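Local coordinates for iron-chelator utilization protein (Thermobifida fusca TM51, PDB 4YHB) that probably reduces the ferric iron carried by siderophores, using a bound FAD as redox cofactor, in the uptake of iron, at residues L194-N197 with T203-L206. Numbering follows the deposited sequence.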
ATOM      1  N   LEU A 194      -5.008  15.909  -4.491  1.00 21.62           N
ATOM      2  CA  LEU A 194      -4.009  16.973  -4.525  1.00 23.37           C
ATOM      3  C   LEU A 194      -2.965  16.665  -5.592  1.00 25.25           C
ATOM      4  O   LEU A 194      -2.466  15.541  -5.679  1.00 22.08           O
ATOM      5  CB  LEU A 194      -3.350  17.120  -3.156  1.00 20.29           C
ATOM      6  CG  LEU A 194      -4.345  17.361  -2.023  1.00 22.79           C
ATOM      7  CD1 LEU A 194      -3.660  17.096  -0.686  1.00 24.07           C
ATOM      8  CD2 LEU A 194      -4.907  18.790  -2.106  1.00 24.59           C
ATOM      9  N   HIS A 195      -2.633  17.662  -6.395  1.00 21.31           N
ATOM     10  CA  HIS A 195      -1.774  17.453  -7.556  1.00 23.21           C
ATOM     11  C   HIS A 195      -0.408  18.098  -7.386  1.00 26.01           C
ATOM     12  O   HIS A 195      -0.308  19.291  -7.101  1.00 21.30           O
ATOM     13  CB  HIS A 195      -2.448  18.010  -8.820  1.00 22.33           C
ATOM     14  CG  HIS A 195      -3.861  17.553  -9.003  1.00 22.69           C
ATOM     15  ND1 HIS A 195      -4.853  18.380  -9.482  1.00 26.15           N
ATOM     16  CD2 HIS A 195      -4.444  16.350  -8.793  1.00 21.52           C
ATOM     17  CE1 HIS A 195      -5.989  17.707  -9.552  1.00 28.13           C
ATOM     18  NE2 HIS A 195      -5.768  16.472  -9.136  1.00 23.68           N
ATOM     19  N   ARG A 196       0.646  17.315  -7.595  1.00 22.34           N
ATOM     20  CA  ARG A 196       2.007  17.841  -7.540  1.00 21.77           C
ATOM     21  C   ARG A 196       2.330  18.773  -8.705  1.00 23.22           C
ATOM     22  O   ARG A 196       3.211  19.626  -8.586  1.00 24.93           O
ATOM     23  CB  ARG A 196       3.017  16.698  -7.512  1.00 24.31           C
ATOM     24  CG  ARG A 196       3.091  15.982  -6.159  1.00 24.02           C
ATOM     25  CD  ARG A 196       4.332  15.097  -6.100  1.00 26.11           C
ATOM     26  NE  ARG A 196       4.308  14.080  -7.146  1.00 24.72           N
ATOM     27  CZ  ARG A 196       3.748  12.881  -7.004  1.00 28.40           C
ATOM     28  NH1 ARG A 196       3.163  12.549  -5.860  1.00 28.39           N
ATOM     29  NH2 ARG A 196       3.772  12.016  -8.007  1.00 27.46           N
ATOM     30  N   ASN A 197       1.631  18.598  -9.825  1.00 19.70           N
ATOM     31  CA  ASN A 197       1.773  19.486 -10.989  1.00 24.88           C
ATOM     32  C   ASN A 197       3.221  19.858 -11.349  1.00 29.27           C
ATOM     33  O   ASN A 197       3.542  21.036 -11.547  1.00 25.59           O
ATOM     34  CB  ASN A 197       0.958  20.762 -10.761  1.00 23.81           C
ATOM     35  CG  ASN A 197      -0.523  20.493 -10.746  1.00 24.93           C
ATOM     36  OD1 ASN A 197      -0.976  19.481 -11.291  1.00 27.91           O
ATOM     37  ND2 ASN A 197      -1.297  21.392 -10.134  1.00 26.71           N
ATOM     38  N   THR A 203       8.577  15.490  -2.513  1.00 28.67           N
ATOM     39  CA  THR A 203       9.205  16.793  -2.305  1.00 29.68           C
ATOM     40  C   THR A 203       8.231  17.891  -1.899  1.00 29.57           C
ATOM     41  O   THR A 203       8.644  19.032  -1.692  1.00 35.31           O
ATOM     42  CB  THR A 203       9.957  17.281  -3.563  1.00 29.54           C
ATOM     43  OG1 THR A 203       9.016  17.604  -4.597  1.00 28.40           O
ATOM     44  CG2 THR A 203      10.929  16.212  -4.060  1.00 35.97           C
ATOM     45  N   THR A 204       6.946  17.567  -1.796  1.00 27.48           N
ATOM     46  CA  THR A 204       5.956  18.567  -1.402  1.00 32.07           C
ATOM     47  C   THR A 204       5.425  18.320   0.009  1.00 32.11           C
ATOM     48  O   THR A 204       5.595  17.243   0.566  1.00 30.66           O
ATOM     49  CB  THR A 204       4.748  18.599  -2.349  1.00 32.55           C
ATOM     50  OG1 THR A 204       3.822  17.573  -1.973  1.00 30.59           O
ATOM     51  CG2 THR A 204       5.172  18.421  -3.804  1.00 26.70           C
ATOM     52  N   ASP A 205       4.751  19.313   0.575  1.00 28.59           N
ATOM     53  CA  ASP A 205       4.080  19.124   1.857  1.00 30.95           C
ATOM     54  C   ASP A 205       2.565  19.185   1.700  1.00 29.34           C
ATOM     55  O   ASP A 205       1.855  19.616   2.616  1.00 28.54           O
ATOM     56  CB  ASP A 205       4.556  20.170   2.871  1.00 38.47           C
ATOM     57  CG  ASP A 205       4.443  21.591   2.343  1.00 48.10           C
ATOM     58  OD1 ASP A 205       4.863  22.524   3.064  1.00 57.01           O
ATOM     59  OD2 ASP A 205       3.945  21.778   1.204  1.00 45.75           O
ATOM     60  N   LEU A 206       2.071  18.748   0.542  1.00 26.31           N
ATOM     61  CA  LEU A 206       0.641  18.841   0.219  1.00 25.80           C
ATOM     62  C   LEU A 206      -0.256  18.129   1.227  1.00 26.78           C
ATOM     63  O   LEU A 206      -1.320  18.635   1.574  1.00 20.93           O
ATOM     64  CB  LEU A 206       0.368  18.273  -1.184  1.00 23.09           C
ATOM     65  CG  LEU A 206       0.739  19.141  -2.389  1.00 27.50           C
ATOM     66  CD1 LEU A 206       0.753  18.297  -3.668  1.00 29.98           C
ATOM     67  CD2 LEU A 206      -0.232  20.303  -2.523  1.00 27.91           C
TER
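Leu206 CD1 rests 3.7 Å from His195 O and reaches on to CG of Arg196, which shows how a strand-to-helix connection in a ferredoxin-reductase-like domain can close by van der Waals contact, methyl to carbonyl as well as carbon to carbon, with no hydrogen bond between segments 194-197 and 203-206. Strand 190-195 is one of the two edge strands of the parallel sheet within this chain, and the first residue of helix 206-212, with the loop before it, comes back against the strand's C-terminal end. Leu194 adds its own branch, CD1 lying 4.2 Å from Leu206 CB and 3.6 Å from Leu206 O. Past the end of the strand, the methylene chain of Arg196 runs roughly at a right angle to the Thr204 side chain, whose CG2 packs 4.0 Å from Arg196 CG. A chi1 of 83° turns Thr204 OG1 toward the coming helix while CG2 faces the arginine. Replacing Thr204 by an alanine would probably leave the backbone N of Leu206 without its hydroxyl acceptor and open a gap beside the Arg196 methylenes. Farther out, the Arg196 chain bends at chi3 (-60°), and its guanidinium forms salt bridges with Glu149 through NH2 and Glu173 through NH1; the side chain lies about 7 Å from the FAD. On the strand, backbone bonds to Val174 flank His195, whose NE2 is hydrogen-bonded to Glu180 OE2. What shapes the approach to the helix is an ST turn, Leu206 N donating to Thr204 OG1 over 3.3 Å and nearly straight, at 169°.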